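PDB 4GUZ: probable arylamine n-acetyl transferase from Mycobacterium abscessus, which probably transfers an acetyl group from acetyl coenzyme A to arylamines, as an arylamine N-acetyltransferase of the NAT family. Local coordinates for residues 53-58 with 274-279; 64-69 with 79-84; 103-106 with 111-114; 114-119 with 187-192. One frame throughout, in Å; residues are numbered along the deposited sequence.

Contact 1: residues 53-58 with 274-279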
loop_
_atom_site.group_PDB
_atom_site.type_symbol
_atom_site.label_atom_id
_atom_site.label_comp_id
_atom_site.label_asym_id
_atom_site.label_seq_id
_atom_site.Cartn_x
_atom_site.Cartn_y
_atom_site.Cartn_z
ATOM N N ALA A 53 -4.945 -13.333 -3.566
ATOM C CA ALA A 53 -5.436 -13.177 -4.943
ATOM C C ALA A 53 -4.821 -14.219 -5.853
ATOM O O ALA A 53 -5.514 -14.772 -6.718
ATOM C CB ALA A 53 -5.134 -11.775 -5.470
ATOM N N VAL A 54 -3.523 -14.513 -5.643
ATOM C CA VAL A 54 -2.816 -15.504 -6.451
ATOM C C VAL A 54 -3.375 -16.908 -6.170
ATOM O O VAL A 54 -3.560 -17.670 -7.116
ATOM C CB VAL A 54 -1.281 -15.436 -6.239
ATOM C CG1 VAL A 54 -0.549 -16.440 -7.128
ATOM C CG2 VAL A 54 -0.762 -14.020 -6.501
ATOM N N LEU A 55 -3.677 -17.222 -4.891
ATOM C CA LEU A 55 -4.171 -18.538 -4.467
ATOM C C LEU A 55 -5.693 -18.709 -4.565
ATOM O O LEU A 55 -6.141 -19.838 -4.758
ATOM C CB LEU A 55 -3.746 -18.846 -3.011
ATOM C CG LEU A 55 -2.227 -18.927 -2.696
ATOM C CD1 LEU A 55 -1.964 -18.715 -1.211
ATOM C CD2 LEU A 55 -1.643 -20.254 -3.103
ATOM N N HIS A 56 -6.488 -17.636 -4.359
ATOM C CA HIS A 56 -7.947 -17.772 -4.309
ATOM C C HIS A 56 -8.758 -16.773 -5.174
ATOM O O HIS A 56 -9.986 -16.915 -5.213
ATOM C CB HIS A 56 -8.427 -17.664 -2.844
ATOM C CG HIS A 56 -7.702 -18.567 -1.886
ATOM N ND1 HIS A 56 -7.696 -19.946 -2.051
ATOM C CD2 HIS A 56 -6.969 -18.254 -0.791
ATOM C CE1 HIS A 56 -6.948 -20.421 -1.068
ATOM N NE2 HIS A 56 -6.499 -19.441 -0.274
ATOM N N LYS A 57 -8.105 -15.798 -5.871
ATOM C CA LYS A 57 -8.780 -14.787 -6.713
ATOM C C LYS A 57 -9.826 -13.996 -5.881
ATOM O O LYS A 57 -10.815 -13.485 -6.428
ATOM C CB LYS A 57 -9.442 -15.434 -7.961
ATOM C CG LYS A 57 -8.497 -16.264 -8.842
ATOM C CD LYS A 57 -7.705 -15.409 -9.840
ATOM C CE LYS A 57 -6.425 -16.090 -10.272
ATOM N NZ LYS A 57 -5.536 -16.389 -9.111
ATOM N N HIS A 58 -9.578 -13.887 -4.551
ATOM C CA HIS A 58 -10.462 -13.248 -3.573
ATOM C C HIS A 58 -9.677 -12.715 -2.369
ATOM O O HIS A 58 -8.784 -13.391 -1.848
ATOM C CB HIS A 58 -11.526 -14.267 -3.097
ATOM C CG HIS A 58 -12.427 -13.771 -2.009
ATOM N ND1 HIS A 58 -12.203 -14.101 -0.676
ATOM C CD2 HIS A 58 -13.520 -12.976 -2.087
ATOM C CE1 HIS A 58 -13.161 -13.492 0.006
ATOM N NE2 HIS A 58 -13.976 -12.804 -0.800
ATOM N N SER A 274 0.752 -23.218 1.239
ATOM C CA SER A 274 2.165 -23.398 0.886
ATOM C C SER A 274 2.299 -24.367 -0.291
ATOM O O SER A 274 3.035 -24.083 -1.237
ATOM C CB SER A 274 2.950 -23.936 2.082
ATOM O OG SER A 274 3.057 -22.974 3.118
ATOM N N THR A 275 1.554 -25.501 -0.236
ATOM C CA THR A 275 1.523 -26.534 -1.271
ATOM C C THR A 275 0.975 -25.940 -2.576
ATOM O O THR A 275 1.574 -26.133 -3.638
ATOM C CB THR A 275 0.683 -27.740 -0.783
ATOM O OG1 THR A 275 1.222 -28.221 0.451
ATOM C CG2 THR A 275 0.628 -28.878 -1.801
ATOM N N LEU A 276 -0.144 -25.197 -2.483
ATOM C CA LEU A 276 -0.782 -24.554 -3.635
ATOM C C LEU A 276 0.111 -23.445 -4.214
ATOM O O LEU A 276 0.146 -23.282 -5.436
ATOM C CB LEU A 276 -2.161 -24.000 -3.241
ATOM C CG LEU A 276 -3.069 -23.465 -4.363
ATOM C CD1 LEU A 276 -3.410 -24.546 -5.385
ATOM C CD2 LEU A 276 -4.348 -22.880 -3.786
ATOM N N LEU A 277 0.851 -22.707 -3.365
ATOM C CA LEU A 277 1.723 -21.637 -3.872
ATOM C C LEU A 277 2.858 -22.219 -4.713
ATOM O O LEU A 277 3.087 -21.727 -5.815
ATOM C CB LEU A 277 2.263 -20.723 -2.756
ATOM C CG LEU A 277 3.166 -19.554 -3.211
ATOM C CD1 LEU A 277 2.407 -18.519 -4.017
ATOM C CD2 LEU A 277 3.828 -18.899 -2.051
ATOM N N LEU A 278 3.507 -23.306 -4.231
ATOM C CA LEU A 278 4.578 -24.027 -4.933
ATOM C C LEU A 278 4.121 -24.473 -6.338
ATOM O O LEU A 278 4.926 -24.450 -7.267
ATOM C CB LEU A 278 5.040 -25.256 -4.113
ATOM C CG LEU A 278 5.844 -25.001 -2.837
ATOM C CD1 LEU A 278 6.014 -26.278 -2.023
ATOM C CD2 LEU A 278 7.208 -24.467 -3.150
ATOM N N GLU A 279 2.826 -24.851 -6.483
ATOM C CA GLU A 279 2.204 -25.259 -7.749
ATOM C C GLU A 279 2.108 -24.062 -8.682
ATOM O O GLU A 279 2.449 -24.193 -9.859
ATOM C CB GLU A 279 0.816 -25.895 -7.525
ATOM C CG GLU A 279 0.869 -27.284 -6.904
ATOM C CD GLU A 279 -0.455 -27.984 -6.641
ATOM O OE1 GLU A 279 -1.491 -27.568 -7.210
ATOM O OE2 GLU A 279 -0.446 -28.973 -5.874
#
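This is a small apolar helix-to-helix contact in which L55, near the end of helix 51-56, packs on L276 and L277 of helix 271-282. It lies at the periphery of the fold, about 20 Å from the centre of the chain. One methyl of L55 does most of the touching. Its CD2 stands 3.5 Å from the backbone N of L277 and 3.7 Å from CG of L276. The same methyl is 3.9 Å from CB of L277, so it sits against the helix backbone between two successive leucines. The chi1 of L55 is -62°, which sets CG opposite the carbonyl carbon and carries the branch across to the other helix. L276 answers with its own CD2, 3.7 Å from the carbonyl O of L55. That methyl also approaches H56, with 4.5 Å between L276 CD2 and CE1 of the imidazole. The contact joins an early helix of the N-acetyltransferase fold to its C-terminal helix, two elements more than 200 residues apart in sequence. Polar links flank the leucines: R280 NE hydrogen-bonds the carbonyl O of V54, and H56 makes a weak hydrogen bond to D273. L277 continues the apolar layer onto L258 and L261 of helix 254-263.

Contact 2: residues 64-69 with 79-84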
loop_
_atom_site.group_PDB
_atom_site.type_symbol
_atom_site.label_atom_id
_atom_site.label_comp_id
_atom_site.label_asym_id
_atom_site.label_seq_id
_atom_site.Cartn_x
_atom_site.Cartn_y
_atom_site.Cartn_z
ATOM N N PRO A 64 -12.708 -7.029 10.739
ATOM C CA PRO A 64 -12.326 -8.211 11.537
ATOM C C PRO A 64 -11.412 -9.186 10.790
ATOM O O PRO A 64 -10.433 -9.654 11.378
ATOM C CB PRO A 64 -13.681 -8.862 11.872
ATOM C CG PRO A 64 -14.652 -7.726 11.841
ATOM C CD PRO A 64 -14.181 -6.910 10.659
ATOM N N ALA A 65 -11.711 -9.504 9.521
ATOM C CA ALA A 65 -10.868 -10.420 8.751
ATOM C C ALA A 65 -9.469 -9.814 8.489
ATOM O O ALA A 65 -8.469 -10.512 8.632
ATOM C CB ALA A 65 -11.533 -10.786 7.433
ATOM N N VAL A 66 -9.411 -8.529 8.114
ATOM C CA VAL A 66 -8.162 -7.809 7.816
ATOM C C VAL A 66 -7.253 -7.705 9.047
ATOM O O VAL A 66 -6.081 -8.077 8.939
ATOM C CB VAL A 66 -8.462 -6.411 7.198
ATOM C CG1 VAL A 66 -7.208 -5.528 7.126
ATOM C CG2 VAL A 66 -9.081 -6.571 5.813
ATOM N N GLN A 67 -7.763 -7.229 10.213
ATOM C CA GLN A 67 -6.899 -7.081 11.396
ATOM C C GLN A 67 -6.429 -8.441 11.936
ATOM O O GLN A 67 -5.308 -8.530 12.436
ATOM C CB GLN A 67 -7.545 -6.230 12.507
ATOM C CG GLN A 67 -8.737 -6.853 13.235
ATOM C CD GLN A 67 -9.398 -5.863 14.151
ATOM O OE1 GLN A 67 -8.850 -4.800 14.469
ATOM N NE2 GLN A 67 -10.608 -6.181 14.574
ATOM N N ALA A 68 -7.248 -9.495 11.795
ATOM C CA ALA A 68 -6.852 -10.846 12.220
ATOM C C ALA A 68 -5.710 -11.368 11.324
ATOM O O ALA A 68 -4.717 -11.872 11.835
ATOM C CB ALA A 68 -8.048 -11.794 12.171
ATOM N N LYS A 69 -5.821 -11.193 9.995
ATOM C CA LYS A 69 -4.770 -11.607 9.067
ATOM C C LYS A 69 -3.490 -10.748 9.238
ATOM O O LYS A 69 -2.413 -11.303 9.448
ATOM C CB LYS A 69 -5.292 -11.525 7.624
ATOM C CG LYS A 69 -4.298 -11.962 6.547
ATOM C CD LYS A 69 -4.775 -11.439 5.216
ATOM C CE LYS A 69 -3.897 -11.838 4.077
ATOM N NZ LYS A 69 -4.384 -11.237 2.814
ATOM N N CYS A 79 -3.096 -2.993 -1.301
ATOM C CA CYS A 79 -3.563 -1.626 -1.038
ATOM C C CYS A 79 -4.899 -1.527 -0.285
ATOM O O CYS A 79 -4.967 -0.819 0.721
ATOM C CB CYS A 79 -3.562 -0.759 -2.299
ATOM S SG CYS A 79 -4.879 -1.120 -3.495
ATOM N N TYR A 80 -5.918 -2.274 -0.730
ATOM C CA TYR A 80 -7.263 -2.173 -0.181
ATOM C C TYR A 80 -7.342 -2.707 1.251
ATOM O O TYR A 80 -8.106 -2.166 2.041
ATOM C CB TYR A 80 -8.287 -2.809 -1.140
ATOM C CG TYR A 80 -8.415 -2.003 -2.415
ATOM C CD1 TYR A 80 -8.623 -0.628 -2.372
ATOM C CD2 TYR A 80 -8.232 -2.598 -3.662
ATOM C CE1 TYR A 80 -8.633 0.142 -3.534
ATOM C CE2 TYR A 80 -8.255 -1.837 -4.836
ATOM C CZ TYR A 80 -8.493 -0.475 -4.764
ATOM O OH TYR A 80 -8.542 0.293 -5.894
ATOM N N GLU A 81 -6.487 -3.664 1.622
ATOM C CA GLU A 81 -6.444 -4.168 2.998
ATOM C C GLU A 81 -5.785 -3.130 3.905
ATOM O O GLU A 81 -6.274 -2.853 5.004
ATOM C CB GLU A 81 -5.677 -5.482 3.053
ATOM C CG GLU A 81 -6.460 -6.620 2.458
ATOM C CD GLU A 81 -5.585 -7.825 2.211
ATOM O OE1 GLU A 81 -4.893 -7.838 1.169
ATOM O OE2 GLU A 81 -5.574 -8.746 3.061
ATOM N N HIS A 82 -4.670 -2.540 3.417
ATOM C CA HIS A 82 -3.935 -1.473 4.097
ATOM C C HIS A 82 -4.835 -0.240 4.301
ATOM O O HIS A 82 -4.858 0.320 5.399
ATOM C CB HIS A 82 -2.692 -1.080 3.264
ATOM C CG HIS A 82 -1.530 -2.000 3.433
ATOM N ND1 HIS A 82 -0.497 -1.695 4.281
ATOM C CD2 HIS A 82 -1.297 -3.212 2.874
ATOM C CE1 HIS A 82 0.352 -2.713 4.199
ATOM N NE2 HIS A 82 -0.090 -3.650 3.362
ATOM N N VAL A 83 -5.553 0.203 3.245
ATOM C CA VAL A 83 -6.435 1.391 3.336
ATOM C C VAL A 83 -7.623 1.102 4.299
ATOM O O VAL A 83 -7.962 1.978 5.100
ATOM C CB VAL A 83 -6.884 1.914 1.948
ATOM C CG1 VAL A 83 -8.101 2.835 2.046
ATOM C CG2 VAL A 83 -5.737 2.647 1.269
ATOM N N ALA A 84 -8.193 -0.125 4.284
ATOM C CA ALA A 84 -9.283 -0.471 5.219
ATOM C C ALA A 84 -8.794 -0.298 6.663
ATOM O O ALA A 84 -9.445 0.383 7.450
ATOM C CB ALA A 84 -9.765 -1.907 4.984
#
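V66 and K69, one turn apart on helix 63-72, both meet E81 near the start of helix 79-92. The two helices follow each other in the N-terminal helical part of the arylamine N-acetyltransferase fold. Helix 79-92 begins at C79, which belongs to a probable Cys-His-Asp triad with H116 and D131, as in relatives of this family. The contact packs helix 63-72 against the first turns of the helix that carries the cysteine. The apolar part is V66. Its CA is 6.3 Å from the CA of E81, the nearest CA pair across the two segments. V66 CG1 rests 3.5 Å from the carbonyl O of E81, and its CG2 is 4.3 Å from CG of the same glutamate. L85, one turn further along helix 79-92, also packs on V66. The ionic part is a salt bridge. K69 is fully extended, with CG opposite its backbone N (chi1 -179°), and this reach brings the amine to the buried glutamate. The two side chains cross at about a right angle. K69 also makes a salt bridge to D52, so two acids share one amine, which would favour a charged lysine. The carboxylate is held at both ends, because E81 OE1 accepts the backbone N of Y78, just before the helix. On its other oxygen, OE2, E81 receives K69 NZ at 2.8 Å through the syn lone pair.

Contact 3: residues 103-106 with 111-114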
loop_
_atom_site.group_PDB
_atom_site.type_symbol
_atom_site.label_atom_id
_atom_site.label_comp_id
_atom_site.label_asym_id
_atom_site.label_seq_id
_atom_site.Cartn_x
_atom_site.Cartn_y
_atom_site.Cartn_z
ATOM N N ARG A 103 -4.468 5.897 -10.312
ATOM C CA ARG A 103 -4.192 5.082 -11.510
ATOM C C ARG A 103 -2.694 4.769 -11.515
ATOM O O ARG A 103 -1.905 5.691 -11.697
ATOM C CB ARG A 103 -4.574 5.859 -12.782
ATOM C CG ARG A 103 -6.022 6.301 -12.841
ATOM C CD ARG A 103 -6.253 7.202 -14.042
ATOM N NE ARG A 103 -7.619 7.722 -14.049
ATOM C CZ ARG A 103 -8.670 7.051 -14.505
ATOM N NH1 ARG A 103 -8.518 5.839 -15.030
ATOM N NH2 ARG A 103 -9.876 7.601 -14.478
ATOM N N VAL A 104 -2.298 3.506 -11.254
ATOM C CA VAL A 104 -0.880 3.127 -11.202
ATOM C C VAL A 104 -0.353 3.037 -12.625
ATOM O O VAL A 104 -0.707 2.129 -13.381
ATOM C CB VAL A 104 -0.591 1.850 -10.377
ATOM C CG1 VAL A 104 0.913 1.574 -10.310
ATOM C CG2 VAL A 104 -1.153 1.974 -8.964
ATOM N N GLN A 105 0.529 3.956 -12.960
ATOM C CA GLN A 105 1.094 4.107 -14.298
ATOM C C GLN A 105 2.460 3.483 -14.475
ATOM O O GLN A 105 2.734 2.930 -15.551
ATOM C CB GLN A 105 1.196 5.606 -14.653
ATOM C CG GLN A 105 -0.167 6.313 -14.846
ATOM C CD GLN A 105 -1.060 5.726 -15.934
ATOM O OE1 GLN A 105 -2.262 5.529 -15.741
ATOM N NE2 GLN A 105 -0.514 5.442 -17.099
ATOM N N MET A 106 3.348 3.643 -13.481
ATOM C CA MET A 106 4.754 3.180 -13.521
ATOM C C MET A 106 5.435 3.572 -14.836
ATOM O O MET A 106 6.044 2.714 -15.497
ATOM C CB MET A 106 4.860 1.660 -13.279
ATOM C CG MET A 106 4.348 1.208 -11.907
ATOM S SD MET A 106 5.042 2.098 -10.472
ATOM C CE MET A 106 6.698 1.406 -10.409
ATOM N N ILE A 111 -3.442 5.366 -20.227
ATOM C CA ILE A 111 -4.186 5.484 -18.981
ATOM C C ILE A 111 -4.557 4.112 -18.435
ATOM O O ILE A 111 -5.125 3.284 -19.167
ATOM C CB ILE A 111 -5.450 6.373 -19.154
ATOM C CG1 ILE A 111 -5.072 7.796 -19.622
ATOM C CG2 ILE A 111 -6.265 6.416 -17.844
ATOM C CD1 ILE A 111 -6.340 8.679 -20.119
ATOM N N ARG A 112 -4.228 3.883 -17.149
ATOM C CA ARG A 112 -4.536 2.661 -16.410
ATOM C C ARG A 112 -5.816 2.875 -15.593
ATOM O O ARG A 112 -6.167 4.030 -15.344
ATOM C CB ARG A 112 -3.356 2.253 -15.489
ATOM C CG ARG A 112 -1.987 2.163 -16.190
ATOM C CD ARG A 112 -1.987 1.148 -17.303
ATOM N NE ARG A 112 -0.627 0.760 -17.695
ATOM C CZ ARG A 112 -0.349 0.062 -18.794
ATOM N NH1 ARG A 112 -1.322 -0.302 -19.620
ATOM N NH2 ARG A 112 0.907 -0.271 -19.078
ATOM N N PRO A 113 -6.532 1.811 -15.135
ATOM C CA PRO A 113 -7.754 2.060 -14.337
ATOM C C PRO A 113 -7.385 2.563 -12.943
ATOM O O PRO A 113 -6.240 2.389 -12.517
ATOM C CB PRO A 113 -8.466 0.698 -14.298
ATOM C CG PRO A 113 -7.671 -0.217 -15.203
ATOM C CD PRO A 113 -6.306 0.362 -15.341
ATOM N N ALA A 114 -8.325 3.233 -12.264
ATOM C CA ALA A 114 -8.091 3.804 -10.927
ATOM C C ALA A 114 -8.231 2.736 -9.875
ATOM O O ALA A 114 -9.271 2.651 -9.215
ATOM C CB ALA A 114 -9.053 4.952 -10.669
HETATM O O HOH W 1 -3.937 1.229 -11.642
#
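R103 and R112 bury the most surface here, followed by Q105, and they tie the end of strand 96-104 to the loop that leads into strand 116-123. R103 reaches along the loop with an extended chain. Its NH1 donates to the carbonyl O of R112 at 3.0 Å, with an N-H...O angle of 160°. The oxygen lies at the edge of the guanidinium, in its plane. CB of A114 sits over one face of this group. The aliphatic part of R103 also packs on the loop, with CG 3.8 Å from CA of A114. The contact closes the base of the long connection in the beta-hairpin formed by the neighbouring antiparallel strands 96-104 and 116-123. Its two sides are not paired as a regular ladder. Instead, water 1 bridges them, accepting from V104 N at 2.8 Å and donating to P113 O at 2.7 Å. Q105 supplies the next link. Its chain bends at chi2 (-59°), which turns the amide back to the loop. There OE1 takes the backbone N of R112 at 2.9 Å, in the amide plane and on a lone pair. NE2 of Q105 bonds to the carbonyls of A108 and T110, so both ends of the amide hold the loop. R112 lays its CG against V104 O, 3.1 Å away, and its guanidinium plane lies 22° from the Q105 amide plane.

Contact 4: residues 114-119 with 187-192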
loop_
_atom_site.group_PDB
_atom_site.type_symbol
_atom_site.label_atom_id
_atom_site.label_comp_id
_atom_site.label_asym_id
_atom_site.label_seq_id
_atom_site.Cartn_x
_atom_site.Cartn_y
_atom_site.Cartn_z
ATOM N N ALA A 114 -8.325 3.233 -12.264
ATOM C CA ALA A 114 -8.091 3.804 -10.927
ATOM C C ALA A 114 -8.231 2.736 -9.875
ATOM O O ALA A 114 -9.271 2.651 -9.215
ATOM C CB ALA A 114 -9.053 4.952 -10.669
ATOM N N THR A 115 -7.174 1.918 -9.691
ATOM C CA THR A 115 -7.250 0.778 -8.795
ATOM C C THR A 115 -6.196 0.804 -7.653
ATOM O O THR A 115 -5.867 -0.247 -7.099
ATOM C CB THR A 115 -7.225 -0.530 -9.615
ATOM O OG1 THR A 115 -6.146 -0.520 -10.552
ATOM C CG2 THR A 115 -8.542 -0.778 -10.353
ATOM N N HIS A 116 -5.762 1.999 -7.227
ATOM C CA HIS A 116 -4.879 2.116 -6.067
ATOM C C HIS A 116 -5.529 3.023 -5.046
ATOM O O HIS A 116 -5.651 4.211 -5.291
ATOM C CB HIS A 116 -3.469 2.614 -6.432
ATOM C CG HIS A 116 -2.600 2.835 -5.232
ATOM N ND1 HIS A 116 -2.333 1.808 -4.339
ATOM C CD2 HIS A 116 -2.001 3.968 -4.789
ATOM C CE1 HIS A 116 -1.565 2.340 -3.397
ATOM N NE2 HIS A 116 -1.340 3.637 -3.624
ATOM N N GLY A 117 -5.978 2.455 -3.930
ATOM C CA GLY A 117 -6.632 3.261 -2.911
ATOM C C GLY A 117 -5.628 3.960 -2.023
ATOM O O GLY A 117 -4.587 3.383 -1.690
ATOM N N MET A 118 -5.934 5.213 -1.655
ATOM C CA MET A 118 -5.149 6.075 -0.768
ATOM C C MET A 118 -6.106 6.878 0.080
ATOM O O MET A 118 -7.307 6.940 -0.231
ATOM C CB MET A 118 -4.249 7.031 -1.585
ATOM C CG MET A 118 -3.180 6.304 -2.389
ATOM S SD MET A 118 -2.298 7.345 -3.545
ATOM C CE MET A 118 -3.521 7.562 -4.841
ATOM N N LEU A 119 -5.585 7.520 1.114
ATOM C CA LEU A 119 -6.371 8.358 2.004
ATOM C C LEU A 119 -5.793 9.766 2.066
ATOM O O LEU A 119 -4.569 9.940 1.963
ATOM C CB LEU A 119 -6.440 7.735 3.404
ATOM C CG LEU A 119 -7.100 6.355 3.453
ATOM C CD1 LEU A 119 -6.518 5.496 4.566
ATOM C CD2 LEU A 119 -8.630 6.446 3.515
ATOM N N SER A 187 6.970 8.270 -13.208
ATOM C CA SER A 187 5.604 8.379 -12.662
ATOM C C SER A 187 5.202 7.083 -11.970
ATOM O O SER A 187 5.427 6.003 -12.523
ATOM C CB SER A 187 4.585 8.726 -13.743
ATOM O OG SER A 187 4.409 7.660 -14.666
ATOM N N ARG A 188 4.637 7.182 -10.750
ATOM C CA ARG A 188 4.120 6.013 -10.030
ATOM C C ARG A 188 2.641 5.894 -10.320
ATOM O O ARG A 188 2.199 4.947 -10.944
ATOM C CB ARG A 188 4.339 6.120 -8.516
ATOM C CG ARG A 188 5.564 5.445 -8.021
ATOM C CD ARG A 188 5.511 5.385 -6.519
ATOM N NE ARG A 188 6.760 4.829 -6.018
ATOM C CZ ARG A 188 7.027 4.618 -4.743
ATOM N NH1 ARG A 188 6.141 4.944 -3.807
ATOM N NH2 ARG A 188 8.196 4.103 -4.384
ATOM N N HIS A 189 1.875 6.878 -9.857
ATOM C CA HIS A 189 0.435 6.924 -10.068
ATOM C C HIS A 189 -0.042 8.353 -10.277
ATOM O O HIS A 189 0.679 9.312 -9.973
ATOM C CB HIS A 189 -0.305 6.282 -8.865
ATOM C CG HIS A 189 0.015 6.848 -7.507
ATOM N ND1 HIS A 189 -0.397 8.112 -7.134
ATOM C CD2 HIS A 189 0.582 6.237 -6.435
ATOM C CE1 HIS A 189 0.016 8.272 -5.892
ATOM N NE2 HIS A 189 0.580 7.150 -5.413
ATOM N N THR A 190 -1.252 8.485 -10.810
ATOM C CA THR A 190 -1.960 9.763 -10.918
ATOM C C THR A 190 -3.181 9.627 -10.030
ATOM O O THR A 190 -3.689 8.522 -9.878
ATOM C CB THR A 190 -2.345 10.156 -12.356
ATOM O OG1 THR A 190 -3.305 9.225 -12.882
ATOM C CG2 THR A 190 -1.136 10.316 -13.286
ATOM N N PHE A 191 -3.646 10.704 -9.431
ATOM C CA PHE A 191 -4.861 10.625 -8.612
ATOM C C PHE A 191 -5.643 11.919 -8.722
ATOM O O PHE A 191 -5.101 12.944 -9.097
ATOM C CB PHE A 191 -4.566 10.289 -7.130
ATOM C CG PHE A 191 -3.653 11.257 -6.399
ATOM C CD1 PHE A 191 -2.279 11.085 -6.415
ATOM C CD2 PHE A 191 -4.178 12.315 -5.664
ATOM C CE1 PHE A 191 -1.435 11.995 -5.768
ATOM C CE2 PHE A 191 -3.346 13.218 -5.013
ATOM C CZ PHE A 191 -1.978 13.041 -5.048
ATOM N N VAL A 192 -6.925 11.844 -8.380
ATOM C CA VAL A 192 -7.872 12.958 -8.288
ATOM C C VAL A 192 -8.454 12.882 -6.874
ATOM O O VAL A 192 -8.461 11.805 -6.274
ATOM C CB VAL A 192 -8.949 12.921 -9.398
ATOM C CG1 VAL A 192 -8.316 13.103 -10.785
ATOM C CG2 VAL A 192 -9.783 11.653 -9.328
#
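M118 and H189 reach toward each other from opposite directions, across strands 116-123 and 185-196. The thioether lies against the imidazole. M118 CE is over one face of the H189 ring, 4.0 Å from its centroid and 24° off the normal, a CH-pi contact. M118 SD stands obliquely to the same ring, 3.4 Å from CE1 of H189. The bend at chi3 of M118 (-75°) turns the methyl onward to F191, where CE is 3.7 Å from CB. The M118 and F191 side chains cross at about a right angle, and the sulfur makes a Met-aromatic contact with the phenyl ring at a longer 5.3 Å from SD to the F191 centroid. F191 CE1 lies at the edge of the H189 imidazole, in its plane. H189 also meets H116, but obliquely, with the ring planes 36° apart and their CD2 atoms 3.8 Å from each other. Both histidines hydrogen-bond D131 through NE2, H116 to OD1 and H189 to OD2. The shared carboxylate would fix the rotation of both rings. The axes of 116-119 and 187-192 pass 9.4 Å apart, with strand 96-104 between them in the sheet, so side chains bridge the gap. H116 packs on C79 of helix 79-92. C79, H116 and D131 match the Cys-His-Asp catalytic triad of arylamine N-acetyltransferases, with H189 as a second histidine on the aspartate.

In the fold
Contacts 2, 3 and 4 come in that order of opening along the chain, all inside the loop closed by contact 1. Contact 1 lies apart, its centre about 19 Å from that of contact 2 and 25 to 27 Å from those of contacts 3 and 4. Helices 51-56 and 63-72 are consecutive and lead from contact 1 to contact 2. Contacts 3 and 4 have centres about 7 Å apart, share A114 and both reach the eight-stranded antiparallel sheet, where strand 96-104 lies between strands 116-123 and 185-196. Contact 2 touches contact 4 through a probable hydrogen bond between Y80 OH and T115 O. The helical part and the sheet thus meet at the probable triad.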